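Local coordinates for protein SusD homolog (Bacteroides thetaiotaomicron, PDB 3SGH) that probably binds sugar chains as a SusD-like outer-membrane lipoprotein and takes part in glycan uptake by a gut bacterium, at residues Thr23-Tyr28 / Tyr102-Leu107; Lys98-Ala103 / Gly165-Leu170; Val173-Lys178 / Asp229-Gly234; Gly224-Asp229 / Val316-Glu321; Asn236-Ala241 / Leu312-Met317. All coordinates share one frame; numbering follows the deposited sequence.

How the contacts relate
The five contacts form a connected path through one chain. Contacts 1 and 2 follow each other along helix 100-120, and their centres lie about 12 Å apart. Contact 3 is also about 12 Å from contact 1, centre to centre. F176 joins them: its ring meets F25 and Y28 edge-to-face. Contact 3 shares D229 with contact 4, and a probable hydrogen bond of 2.6 Å from Y177 OH to D225 O ties them again. Contacts 4 and 5 both use strand 314-317. D229 N lies 2.8 Å from Q314 O, which links this strand to contacts 3 and 4. Contacts 2 and 5 are the far ends, about 25 Å apart between centres.

Contact 1 of 5, residues Thr23-Tyr28 / Tyr102-Leu107; sequences TMFNVY and YAMAQL
M24, F25 and Y28 pack on M104, A105 and L107. The contact belongs to the alpha-alpha superhelix of a SusD-like protein. The junction between helix 17-24 and the weakly bonded helix 26-29 packs on helix 100-120. The contact is buried, and no hydrogen bond crosses it. M24 and M104 are both selenomethionines. M24 lies over A105, with SE 4.2 Å from A105 CB. Its chain bends at the last torsion (chi3 71°), and CE ends 3.6 Å from A105 O. M104 bends at both chi2 and chi3. This brings its CE to F25, 3.8 Å from CE1, and the two side chains cross at about a right angle. The approach to the ring is oblique. The hydroxyl end of Y28 comes across L107, with OH 3.6 Å from L107 CG. The same oxygen is hydrogen-bonded to T108, one residue further along the helix. Outside this shell, F176 meets the rings of F25 and Y28 edge-to-face. W184 of helix 181-198 touches both M104 and L107, and F88 of helix 87-95 touches M24. The turn that carries F25 is held by local bonds. N26 ND2 donates to T23 O at 3.0 Å, and N26 N reaches the same oxygen from the same face of its carbonyl plane.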
# COMPACT_ATOMS: atom_id res chain seq x y z
N THR A 23 9.00 -13.70 12.57
CA THR A 23 7.55 -13.70 12.43
C THR A 23 7.03 -12.30 12.16
O THR A 23 6.17 -12.10 11.32
CB THR A 23 6.85 -14.15 13.70
OG1 THR A 23 7.65 -15.15 14.35
CG2 THR A 23 5.46 -14.67 13.36
N MSE A 24 7.56 -11.34 12.91
CA MSE A 24 7.10 -9.94 12.82
C MSE A 24 7.29 -9.44 11.39
O MSE A 24 6.46 -8.69 10.86
CB MSE A 24 7.85 -9.01 13.79
CG MSE A 24 7.72 -9.39 15.24
SE MSE A 24 8.69 -8.19 16.37
CE MSE A 24 7.52 -6.71 16.13
N PHE A 25 8.38 -9.89 10.76
CA PHE A 25 8.73 -9.42 9.44
C PHE A 25 7.69 -9.76 8.37
O PHE A 25 7.73 -9.19 7.25
CB PHE A 25 10.04 -10.03 8.96
CG PHE A 25 11.31 -9.47 9.58
CD1 PHE A 25 11.39 -8.25 10.24
CD2 PHE A 25 12.48 -10.19 9.40
CE1 PHE A 25 12.62 -7.79 10.72
CE2 PHE A 25 13.70 -9.73 9.89
CZ PHE A 25 13.77 -8.57 10.55
N ASN A 26 6.78 -10.70 8.65
CA ASN A 26 5.71 -10.98 7.68
C ASN A 26 4.81 -9.77 7.38
O ASN A 26 4.15 -9.75 6.35
CB ASN A 26 4.88 -12.14 8.15
CG ASN A 26 5.61 -13.47 7.96
OD1 ASN A 26 5.71 -13.95 6.83
ND2 ASN A 26 6.22 -13.98 9.03
N VAL A 27 4.78 -8.75 8.24
CA VAL A 27 4.01 -7.56 7.90
C VAL A 27 4.51 -6.78 6.69
O VAL A 27 3.75 -6.01 6.11
CB VAL A 27 3.81 -6.57 9.05
CG1 VAL A 27 3.12 -7.28 10.26
CG2 VAL A 27 5.14 -5.87 9.45
N TYR A 28 5.78 -6.93 6.31
CA TYR A 28 6.33 -6.09 5.25
C TYR A 28 5.75 -6.41 3.89
O TYR A 28 5.42 -5.52 3.13
CB TYR A 28 7.83 -6.23 5.22
CG TYR A 28 8.54 -5.55 6.37
CD1 TYR A 28 8.42 -4.18 6.56
CD2 TYR A 28 9.41 -6.23 7.21
CE1 TYR A 28 9.07 -3.51 7.60
CE2 TYR A 28 10.06 -5.56 8.25
CZ TYR A 28 9.89 -4.19 8.44
OH TYR A 28 10.52 -3.48 9.45
N TYR A 102 16.03 -4.38 18.99
CA TYR A 102 14.92 -3.61 19.48
C TYR A 102 14.49 -2.57 18.45
O TYR A 102 13.29 -2.38 18.22
CB TYR A 102 15.25 -2.93 20.80
CG TYR A 102 14.13 -2.09 21.32
CD1 TYR A 102 12.92 -2.67 21.68
CD2 TYR A 102 14.28 -0.71 21.49
CE1 TYR A 102 11.88 -1.91 22.18
CE2 TYR A 102 13.23 0.06 22.00
CZ TYR A 102 12.05 -0.56 22.35
OH TYR A 102 10.99 0.18 22.87
N ALA A 103 15.46 -1.87 17.85
CA ALA A 103 15.18 -0.91 16.79
C ALA A 103 14.37 -1.60 15.68
O ALA A 103 13.37 -1.04 15.19
CB ALA A 103 16.47 -0.35 16.24
N MSE A 104 14.80 -2.79 15.26
CA MSE A 104 14.08 -3.49 14.20
C MSE A 104 12.68 -3.91 14.62
O MSE A 104 11.77 -3.94 13.79
CB MSE A 104 14.88 -4.70 13.68
CG MSE A 104 16.14 -4.28 12.95
SE MSE A 104 15.82 -3.30 11.37
CE MSE A 104 14.30 -4.35 10.70
N ALA A 105 12.49 -4.24 15.90
CA ALA A 105 11.16 -4.60 16.41
C ALA A 105 10.24 -3.37 16.40
O ALA A 105 9.10 -3.46 15.99
CB ALA A 105 11.26 -5.23 17.81
N GLN A 106 10.79 -2.22 16.74
CA GLN A 106 10.05 -0.96 16.69
C GLN A 106 9.66 -0.59 15.27
O GLN A 106 8.51 -0.22 15.00
CB GLN A 106 10.93 0.15 17.25
CG GLN A 106 11.00 0.17 18.74
CD GLN A 106 11.60 1.47 19.25
OE1 GLN A 106 12.70 1.85 18.86
NE2 GLN A 106 10.85 2.16 20.09
N LEU A 107 10.63 -0.65 14.38
CA LEU A 107 10.38 -0.35 12.95
C LEU A 107 9.29 -1.27 12.34
O LEU A 107 8.41 -0.84 11.62
CB LEU A 107 11.66 -0.43 12.17
CG LEU A 107 11.56 -0.25 10.64
CD1 LEU A 107 11.03 1.15 10.28
CD2 LEU A 107 12.98 -0.50 10.03

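Contact 2 of 5, residues Lys98-Ala103 / Gly165-Leu170; sequences KGVIYA and GVNQDL
V100 and I101 have the most surface buried here, and L170 and N167 are their partners. V100 sits in the first turn of helix 100-120, and its side chain sets out toward segment 165-170. Its two methyls divide the work. CG2 meets the amide of N167, 3.7 Å from ND2. CG1 lies anti to the backbone N (chi1 167°), and this turns it to L170, where it stands 3.9 Å from CD2. V100 and N167 approach from opposite directions, whereas V100 and L170 cross at about a right angle. I101 reaches over with the end of its chain. Its CD1 lies 4.2 Å from D169 CB and 4.3 Å from L170 CD1. N167 is the N-cap of the short helix 168-171. Its OD1 accepts from L170 N at 3.0 Å, with the donor in the carbonyl plane and an N-H...O angle of 157°. The capping bond holds the amide with its ND2 beside V100. With an alanine here, L170 N is likely to lose its capping acceptor, and a gap would probably open beside V100 CG2. G99 is the N-cap residue of the other helix, so two helix starts meet. The surroundings are also helical. I101 touches A17, S18 and L21 of helix 17-24, and V100 touches A161 of helix 140-162. The contact lies near the surface. L170 is buried, and W184 of helix 181-198 packs on it, while D169 is at the exposed margin.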
# COMPACT_ATOMS: atom_id res chain seq x y z
N LYS A 98 17.02 -1.64 24.11
CA LYS A 98 18.27 -1.17 23.54
C LYS A 98 18.73 -2.02 22.38
O LYS A 98 18.55 -3.23 22.37
CB LYS A 98 19.38 -1.20 24.63
CG LYS A 98 19.26 -0.09 25.70
CD LYS A 98 20.17 -0.34 26.93
CE LYS A 98 19.58 -1.35 27.97
NZ LYS A 98 18.47 -0.80 28.87
N GLY A 99 19.42 -1.42 21.42
CA GLY A 99 20.14 -2.23 20.44
C GLY A 99 19.38 -2.36 19.12
O GLY A 99 18.22 -2.01 19.03
N VAL A 100 20.09 -2.89 18.12
CA VAL A 100 19.56 -3.01 16.74
C VAL A 100 18.34 -3.94 16.67
O VAL A 100 17.43 -3.69 15.87
CB VAL A 100 20.68 -3.46 15.81
CG1 VAL A 100 20.13 -3.91 14.44
CG2 VAL A 100 21.71 -2.33 15.64
N ILE A 101 18.26 -4.96 17.50
CA ILE A 101 17.14 -5.91 17.41
C ILE A 101 15.90 -5.21 17.95
O ILE A 101 14.83 -5.35 17.37
CB ILE A 101 17.42 -7.26 18.14
CG1 ILE A 101 18.69 -7.90 17.54
CG2 ILE A 101 16.21 -8.19 18.09
CD1 ILE A 101 18.70 -8.05 16.00
N TYR A 102 16.03 -4.38 18.99
CA TYR A 102 14.92 -3.61 19.48
C TYR A 102 14.49 -2.57 18.45
O TYR A 102 13.29 -2.38 18.22
CB TYR A 102 15.25 -2.93 20.80
CG TYR A 102 14.13 -2.09 21.32
CD1 TYR A 102 12.92 -2.67 21.68
CD2 TYR A 102 14.28 -0.71 21.49
CE1 TYR A 102 11.88 -1.91 22.18
CE2 TYR A 102 13.23 0.06 22.00
CZ TYR A 102 12.05 -0.56 22.35
OH TYR A 102 10.99 0.18 22.87
N ALA A 103 15.46 -1.87 17.85
CA ALA A 103 15.18 -0.91 16.79
C ALA A 103 14.37 -1.60 15.68
O ALA A 103 13.37 -1.04 15.19
CB ALA A 103 16.47 -0.35 16.24
N GLY A 165 29.46 -0.89 10.10
CA GLY A 165 29.38 -1.91 9.06
C GLY A 165 28.19 -2.84 9.34
O GLY A 165 27.47 -2.64 10.33
N VAL A 166 28.05 -3.86 8.50
CA VAL A 166 26.92 -4.82 8.56
C VAL A 166 26.79 -5.45 9.94
O VAL A 166 27.79 -5.89 10.52
CB VAL A 166 27.08 -5.96 7.51
CG1 VAL A 166 26.01 -7.09 7.77
CG2 VAL A 166 27.00 -5.38 6.08
N ASN A 167 25.57 -5.50 10.45
CA ASN A 167 25.33 -5.94 11.83
C ASN A 167 25.18 -7.46 11.81
O ASN A 167 24.34 -8.01 11.08
CB ASN A 167 24.09 -5.28 12.37
CG ASN A 167 23.85 -5.60 13.82
OD1 ASN A 167 23.26 -6.62 14.15
ND2 ASN A 167 24.36 -4.73 14.71
N GLN A 168 26.02 -8.14 12.59
CA GLN A 168 26.08 -9.59 12.49
C GLN A 168 24.90 -10.28 13.18
O GLN A 168 24.46 -11.32 12.71
CB GLN A 168 27.41 -10.13 13.03
CG GLN A 168 28.67 -9.60 12.30
CD GLN A 168 28.63 -9.87 10.85
OE1 GLN A 168 28.63 -11.03 10.41
NE2 GLN A 168 28.47 -8.78 10.05
N ASP A 169 24.36 -9.69 14.25
CA ASP A 169 23.13 -10.26 14.90
C ASP A 169 21.94 -10.24 13.93
O ASP A 169 21.19 -11.22 13.77
CB ASP A 169 22.69 -9.38 16.09
CG ASP A 169 23.66 -9.45 17.25
OD1 ASP A 169 24.46 -10.40 17.29
OD2 ASP A 169 23.60 -8.54 18.12
N LEU A 170 21.78 -9.10 13.28
CA LEU A 170 20.66 -8.88 12.39
C LEU A 170 20.84 -9.73 11.11
O LEU A 170 19.86 -10.25 10.57
CB LEU A 170 20.54 -7.39 12.12
CG LEU A 170 19.35 -7.03 11.20
CD1 LEU A 170 18.01 -7.53 11.74
CD2 LEU A 170 19.34 -5.55 10.97

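Contact 3 of 5, residues Val173-Lys178 / Asp229-Gly234; sequences VDQFYK and DTTNGG
The type I beta turn from D229 to N232 meets the loop 173-178 through Q175 and F176. Two hydrogen bonds cross between them. T230 OG1 donates to Q175 O at 2.6 Å, in the carbonyl plane and on a lone pair. Q175 NE2 donates to D229 OD1 at 2.9 Å, with an N-H...O angle of 161°. D229 OD1 lies in the plane of the Q175 amide, but NE2 meets that oxygen from above the carboxylate plane. G233 N reaches OD1 from the opposite face, at 3.0 Å. One buried oxygen thus joins the loop 173-178 to the residue just after the turn. Q175 gets there by a bent chain: CG sits between the backbone N and the carbonyl carbon (chi1 69°), and chi2 turns again. CG then lies 3.5 Å from T231 OG1. Within the loop, D174 forms an Asx turn and an Asx motif: its OD1 accepts from F176 N and Y177 N, both from one face of its carboxylate. This holds the start of F176, whose ring carbon CE1 packs obliquely 3.6 Å from D229 CA. If D229 were an alanine, Q175 NE2 and G233 N would probably both lose their common acceptor, and the amide of Q175 would be free to turn. The side chain of N232 hydrogen-bonds to L312 O and Q314 N, at the segment that runs into the strand pair.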
# COMPACT_ATOMS: atom_id res chain seq x y z
N VAL A 173 19.05 -13.31 10.40
CA VAL A 173 17.61 -13.45 10.18
C VAL A 173 17.01 -12.49 9.11
O VAL A 173 15.82 -12.60 8.73
CB VAL A 173 16.81 -13.22 11.49
CG1 VAL A 173 17.23 -14.26 12.56
CG2 VAL A 173 16.92 -11.81 11.96
N ASP A 174 17.84 -11.59 8.61
CA ASP A 174 17.38 -10.49 7.76
C ASP A 174 17.46 -10.85 6.28
O ASP A 174 18.47 -10.59 5.64
CB ASP A 174 18.22 -9.26 8.05
CG ASP A 174 17.87 -8.06 7.18
OD1 ASP A 174 16.78 -8.04 6.51
OD2 ASP A 174 18.69 -7.09 7.21
N GLN A 175 16.34 -11.31 5.72
CA GLN A 175 16.24 -11.59 4.29
C GLN A 175 16.08 -10.37 3.39
O GLN A 175 16.14 -10.48 2.16
CB GLN A 175 15.09 -12.56 4.01
CG GLN A 175 13.66 -12.04 4.22
CD GLN A 175 13.08 -12.32 5.58
OE1 GLN A 175 13.80 -12.36 6.59
NE2 GLN A 175 11.75 -12.49 5.63
N PHE A 176 15.84 -9.21 4.00
CA PHE A 176 15.63 -7.96 3.24
C PHE A 176 16.96 -7.32 2.85
O PHE A 176 17.22 -7.07 1.65
CB PHE A 176 14.77 -7.01 4.08
CG PHE A 176 13.45 -7.63 4.48
CD1 PHE A 176 12.35 -7.57 3.63
CD2 PHE A 176 13.35 -8.34 5.66
CE1 PHE A 176 11.16 -8.18 3.98
CE2 PHE A 176 12.16 -8.96 6.00
CZ PHE A 176 11.06 -8.88 5.18
N TYR A 177 17.81 -7.11 3.85
CA TYR A 177 19.09 -6.43 3.66
C TYR A 177 20.30 -7.10 4.29
O TYR A 177 21.38 -6.50 4.36
CB TYR A 177 18.95 -5.05 4.23
CG TYR A 177 17.92 -4.14 3.55
CD1 TYR A 177 17.93 -3.92 2.17
CD2 TYR A 177 17.01 -3.42 4.32
CE1 TYR A 177 17.04 -3.03 1.57
CE2 TYR A 177 16.09 -2.52 3.70
CZ TYR A 177 16.13 -2.32 2.34
OH TYR A 177 15.25 -1.42 1.80
N LYS A 178 20.15 -8.34 4.76
CA LYS A 178 21.28 -9.16 5.27
C LYS A 178 22.08 -8.45 6.37
O LYS A 178 23.32 -8.59 6.48
CB LYS A 178 22.18 -9.54 4.10
CG LYS A 178 21.47 -10.34 2.99
CD LYS A 178 22.48 -10.80 1.89
CE LYS A 178 22.00 -12.08 1.09
NZ LYS A 178 20.70 -11.90 0.34
N ASP A 229 11.08 -9.20 0.18
CA ASP A 229 11.13 -10.33 1.12
C ASP A 229 11.77 -11.46 0.33
O ASP A 229 11.09 -12.24 -0.34
CB ASP A 229 9.73 -10.66 1.64
CG ASP A 229 9.74 -11.67 2.80
OD1 ASP A 229 10.74 -12.45 2.89
OD2 ASP A 229 8.77 -11.68 3.55
N THR A 230 13.09 -11.51 0.34
CA THR A 230 13.81 -12.32 -0.63
C THR A 230 13.56 -13.82 -0.50
O THR A 230 13.76 -14.56 -1.50
CB THR A 230 15.34 -12.07 -0.63
OG1 THR A 230 15.89 -12.54 0.59
CG2 THR A 230 15.68 -10.55 -0.87
N THR A 231 13.21 -14.26 0.70
CA THR A 231 12.90 -15.69 0.94
C THR A 231 11.40 -15.97 0.98
O THR A 231 10.98 -17.07 1.30
CB THR A 231 13.51 -16.10 2.25
OG1 THR A 231 12.97 -15.29 3.29
CG2 THR A 231 15.07 -15.95 2.22
N ASN A 232 10.60 -14.93 0.70
CA ASN A 232 9.17 -14.99 0.90
C ASN A 232 8.83 -15.62 2.27
O ASN A 232 8.07 -16.59 2.38
CB ASN A 232 8.54 -15.74 -0.24
CG ASN A 232 8.45 -14.91 -1.48
OD1 ASN A 232 7.94 -13.77 -1.43
ND2 ASN A 232 8.92 -15.46 -2.61
N GLY A 233 9.43 -15.06 3.31
CA GLY A 233 9.07 -15.42 4.69
C GLY A 233 9.53 -16.82 5.06
O GLY A 233 8.95 -17.47 5.93
N GLY A 234 10.59 -17.27 4.39
CA GLY A 234 11.11 -18.62 4.55
C GLY A 234 10.32 -19.68 3.81
O GLY A 234 10.68 -20.89 3.84

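Contact 4 of 5, residues Gly224-Asp229 / Val316-Glu321; sequences GDSSYD and VMYAAE
Y228 and Y318 both carry CG anti to the carbonyl carbon and beside the backbone N (chi1 -67° and -63°). From the two segments the side chains cross at about a right angle. The edge of Y318 points at the face of Y228 in an offset edge-to-face pair, with centroids 5.8 Å apart and planes at 74°. Y228 OH lies in the plane of the Y318 ring, 3.3 Å from CE1. The two hydroxyls have partners of their own: E354 for Y228 and the backbone O of Y419 for Y318. S226 takes the same first torsion as the tyrosines, and its OG accepts from A319 N at 2.9 Å, in the first turn of helix 319-331. S226 OG also bonds to E354, so one carboxylate holds both S226 and Y228. S227 OG packs 3.5 Å from V316 CB. The backbones form an antiparallel pair of short strands, with S227 and M317, a selenomethionine, as a hydrogen-bonded pair. S227 N donates to M317 O at 2.8 Å. In return, S227 O takes two donors: M317 N at 3.2 Å on a lone pair, and V316 N at 2.8 Å, tilted from the carbonyl plane. V316 and M317 thus both face S227. Two residues set against one is the mark of a classic beta bulge, here at the end of strand 314-317.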
# COMPACT_ATOMS: atom_id res chain seq x y z
N GLY A 224 19.12 -0.48 -5.82
CA GLY A 224 19.75 -1.38 -4.84
C GLY A 224 19.26 -1.15 -3.41
O GLY A 224 19.53 -1.94 -2.52
N ASP A 225 18.57 -0.05 -3.20
CA ASP A 225 18.01 0.27 -1.90
C ASP A 225 16.63 -0.36 -1.63
O ASP A 225 16.17 -0.42 -0.47
CB ASP A 225 17.88 1.79 -1.76
CG ASP A 225 19.22 2.53 -1.80
OD1 ASP A 225 20.26 1.92 -1.52
OD2 ASP A 225 19.24 3.76 -2.10
N SER A 226 15.95 -0.78 -2.69
CA SER A 226 14.60 -1.29 -2.58
C SER A 226 14.54 -2.52 -1.70
O SER A 226 15.49 -3.31 -1.68
CB SER A 226 14.06 -1.64 -3.97
OG SER A 226 13.95 -0.43 -4.77
N SER A 227 13.43 -2.69 -1.00
CA SER A 227 13.23 -3.82 -0.10
C SER A 227 12.30 -4.85 -0.69
O SER A 227 11.14 -4.51 -1.08
CB SER A 227 12.61 -3.34 1.22
OG SER A 227 12.37 -4.45 2.07
N TYR A 228 12.79 -6.09 -0.70
CA TYR A 228 12.01 -7.29 -1.07
C TYR A 228 12.14 -8.41 0.00
O TYR A 228 13.17 -8.53 0.65
CB TYR A 228 12.54 -7.88 -2.33
CG TYR A 228 12.36 -7.07 -3.60
CD1 TYR A 228 13.28 -6.09 -3.93
CD2 TYR A 228 11.33 -7.35 -4.48
CE1 TYR A 228 13.13 -5.34 -5.11
CE2 TYR A 228 11.22 -6.66 -5.69
CZ TYR A 228 12.12 -5.65 -5.99
OH TYR A 228 12.03 -4.94 -7.15
N ASP A 229 11.08 -9.20 0.18
CA ASP A 229 11.13 -10.33 1.12
C ASP A 229 11.77 -11.46 0.33
O ASP A 229 11.09 -12.24 -0.34
CB ASP A 229 9.73 -10.66 1.64
CG ASP A 229 9.74 -11.67 2.80
OD1 ASP A 229 10.74 -12.45 2.89
OD2 ASP A 229 8.77 -11.68 3.55
N VAL A 316 8.41 -4.94 -0.88
CA VAL A 316 8.00 -4.19 0.29
C VAL A 316 7.96 -2.69 -0.07
O VAL A 316 6.92 -2.05 0.04
CB VAL A 316 8.88 -4.41 1.49
CG1 VAL A 316 8.34 -3.55 2.69
CG2 VAL A 316 8.98 -5.93 1.84
N MSE A 317 9.07 -2.13 -0.54
CA MSE A 317 9.11 -0.71 -0.80
C MSE A 317 10.18 -0.42 -1.81
O MSE A 317 11.32 -0.90 -1.66
CB MSE A 317 9.40 0.02 0.51
CG MSE A 317 9.47 1.53 0.35
SE MSE A 317 10.08 2.37 2.06
CE MSE A 317 8.48 2.10 2.93
N TYR A 318 9.85 0.37 -2.82
CA TYR A 318 10.75 0.65 -3.92
C TYR A 318 11.40 2.01 -3.82
O TYR A 318 10.80 2.97 -3.34
CB TYR A 318 9.98 0.64 -5.23
CG TYR A 318 9.33 -0.66 -5.65
CD1 TYR A 318 10.07 -1.79 -5.93
CD2 TYR A 318 7.98 -0.77 -5.74
CE1 TYR A 318 9.49 -2.96 -6.35
CE2 TYR A 318 7.39 -1.95 -6.20
CZ TYR A 318 8.14 -3.03 -6.52
OH TYR A 318 7.50 -4.18 -6.97
N ALA A 319 12.64 2.10 -4.33
CA ALA A 319 13.36 3.36 -4.32
C ALA A 319 12.55 4.47 -5.04
O ALA A 319 12.60 5.64 -4.63
CB ALA A 319 14.76 3.20 -4.93
N ALA A 320 11.81 4.09 -6.09
CA ALA A 320 10.96 5.05 -6.82
C ALA A 320 10.00 5.81 -5.90
O ALA A 320 9.74 6.99 -6.13
CB ALA A 320 10.19 4.33 -7.98
N GLU A 321 9.48 5.14 -4.87
CA GLU A 321 8.50 5.78 -3.98
C GLU A 321 9.12 6.98 -3.28
O GLU A 321 8.44 8.00 -3.11
CB GLU A 321 7.96 4.79 -2.94
CG GLU A 321 6.79 5.37 -2.17
CD GLU A 321 6.19 4.45 -1.10
OE1 GLU A 321 6.55 3.26 -1.06
OE2 GLU A 321 5.30 4.93 -0.35

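Contact 5 of 5, residues Asn236-Ala241 / Leu312-Met317; sequences NENGYA and LPQPVM
N238 and Q314 are the closest backbone pair, with CA atoms 6.4 Å apart. N238 still has extended backbone angles (phi -88°, psi 153°), and helix 239-245 begins right after it. Segment 312-317 is extended and leads into strand 314-317. The Q314 side chain is extended beyond CG and reaches the helix start. Its OE1 accepts from G239 N at 2.8 Å. A weak bond of 3.5 Å runs from Y240 N to Q314 OE1. A CB on G239 would sit about 3.4 Å from this oxygen. The amide of Q314 also packs obliquely on the Y240 ring, with Q314 CD 3.8 Å from Y240 CD2. N238 uses both ends of its amide. ND2 donates to L312 O at 3.0 Å. N238 ND2 has a second partner in I306 O. At the other end, OD1 accepts from A241 N at 2.8 Å. Helix 33-40 also packs here: C36 and N40 touch both Y240 and Q314. Between them, N238 OD1 and Q314 OE1 satisfy backbone N-H groups of the first helical turn. N238 is the N-cap of helix 239-245, and the bond from A241 N is its capping bond.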
# COMPACT_ATOMS: atom_id res chain seq x y z
N ASN A 236 9.88 -19.55 0.51
CA ASN A 236 10.61 -19.63 -0.77
C ASN A 236 9.73 -19.79 -2.01
O ASN A 236 10.16 -20.25 -3.09
CB ASN A 236 11.74 -20.66 -0.66
CG ASN A 236 12.87 -20.14 0.25
OD1 ASN A 236 13.65 -19.24 -0.13
ND2 ASN A 236 12.93 -20.68 1.44
N GLU A 237 8.48 -19.43 -1.83
CA GLU A 237 7.53 -19.27 -2.92
C GLU A 237 6.51 -18.23 -2.53
O GLU A 237 6.12 -18.14 -1.35
CB GLU A 237 6.89 -20.60 -3.33
CG GLU A 237 6.09 -21.28 -2.31
CD GLU A 237 5.53 -22.63 -2.81
OE1 GLU A 237 6.31 -23.61 -2.92
OE2 GLU A 237 4.31 -22.69 -3.07
N ASN A 238 6.07 -17.42 -3.50
CA ASN A 238 5.27 -16.28 -3.14
C ASN A 238 3.78 -16.62 -3.07
O ASN A 238 3.31 -17.57 -3.70
CB ASN A 238 5.59 -15.04 -3.99
CG ASN A 238 5.14 -15.17 -5.44
OD1 ASN A 238 3.95 -15.24 -5.69
ND2 ASN A 238 6.10 -15.10 -6.41
N GLY A 239 3.07 -15.87 -2.27
CA GLY A 239 1.64 -16.07 -2.09
C GLY A 239 0.82 -15.68 -3.29
O GLY A 239 -0.22 -16.27 -3.52
N TYR A 240 1.29 -14.71 -4.08
CA TYR A 240 0.52 -14.29 -5.26
C TYR A 240 0.38 -15.44 -6.22
O TYR A 240 -0.69 -15.60 -6.80
CB TYR A 240 1.16 -13.11 -5.95
CG TYR A 240 0.99 -11.72 -5.33
CD1 TYR A 240 -0.22 -11.05 -5.34
CD2 TYR A 240 2.09 -11.07 -4.77
CE1 TYR A 240 -0.36 -9.81 -4.85
CE2 TYR A 240 1.97 -9.79 -4.27
CZ TYR A 240 0.76 -9.15 -4.32
OH TYR A 240 0.61 -7.86 -3.85
N ALA A 241 1.44 -16.23 -6.39
CA ALA A 241 1.38 -17.33 -7.35
C ALA A 241 0.33 -18.37 -6.89
O ALA A 241 -0.39 -18.94 -7.72
CB ALA A 241 2.72 -17.94 -7.53
N LEU A 312 9.80 -15.68 -7.34
CA LEU A 312 9.98 -14.25 -7.28
C LEU A 312 9.64 -13.71 -5.88
O LEU A 312 8.66 -14.14 -5.26
CB LEU A 312 9.17 -13.52 -8.34
CG LEU A 312 9.63 -13.68 -9.82
CD1 LEU A 312 8.50 -13.19 -10.69
CD2 LEU A 312 10.94 -12.93 -10.02
N PRO A 313 10.48 -12.80 -5.35
CA PRO A 313 10.28 -12.28 -3.99
C PRO A 313 9.20 -11.20 -3.97
O PRO A 313 9.19 -10.30 -4.83
CB PRO A 313 11.66 -11.67 -3.65
CG PRO A 313 12.23 -11.21 -4.97
CD PRO A 313 11.73 -12.31 -5.96
N GLN A 314 8.31 -11.25 -2.98
CA GLN A 314 7.34 -10.18 -2.83
C GLN A 314 8.01 -8.87 -2.42
O GLN A 314 8.88 -8.86 -1.54
CB GLN A 314 6.21 -10.58 -1.87
CG GLN A 314 5.33 -11.67 -2.52
CD GLN A 314 4.09 -12.05 -1.75
OE1 GLN A 314 3.55 -13.13 -1.99
NE2 GLN A 314 3.60 -11.16 -0.86
N PRO A 315 7.62 -7.76 -3.06
CA PRO A 315 8.16 -6.42 -2.78
C PRO A 315 7.61 -5.79 -1.52
O PRO A 315 6.47 -6.08 -1.11
CB PRO A 315 7.73 -5.59 -3.97
CG PRO A 315 6.53 -6.24 -4.46
CD PRO A 315 6.67 -7.71 -4.21
N VAL A 316 8.41 -4.94 -0.88
CA VAL A 316 8.00 -4.19 0.29
C VAL A 316 7.96 -2.69 -0.07
O VAL A 316 6.92 -2.05 0.04
CB VAL A 316 8.88 -4.41 1.49
CG1 VAL A 316 8.34 -3.55 2.69
CG2 VAL A 316 8.98 -5.93 1.84
N MSE A 317 9.07 -2.13 -0.54
CA MSE A 317 9.11 -0.71 -0.80
C MSE A 317 10.18 -0.42 -1.81
O MSE A 317 11.32 -0.90 -1.66
CB MSE A 317 9.40 0.02 0.51
CG MSE A 317 9.47 1.53 0.35
SE MSE A 317 10.08 2.37 2.06
CE MSE A 317 8.48 2.10 2.93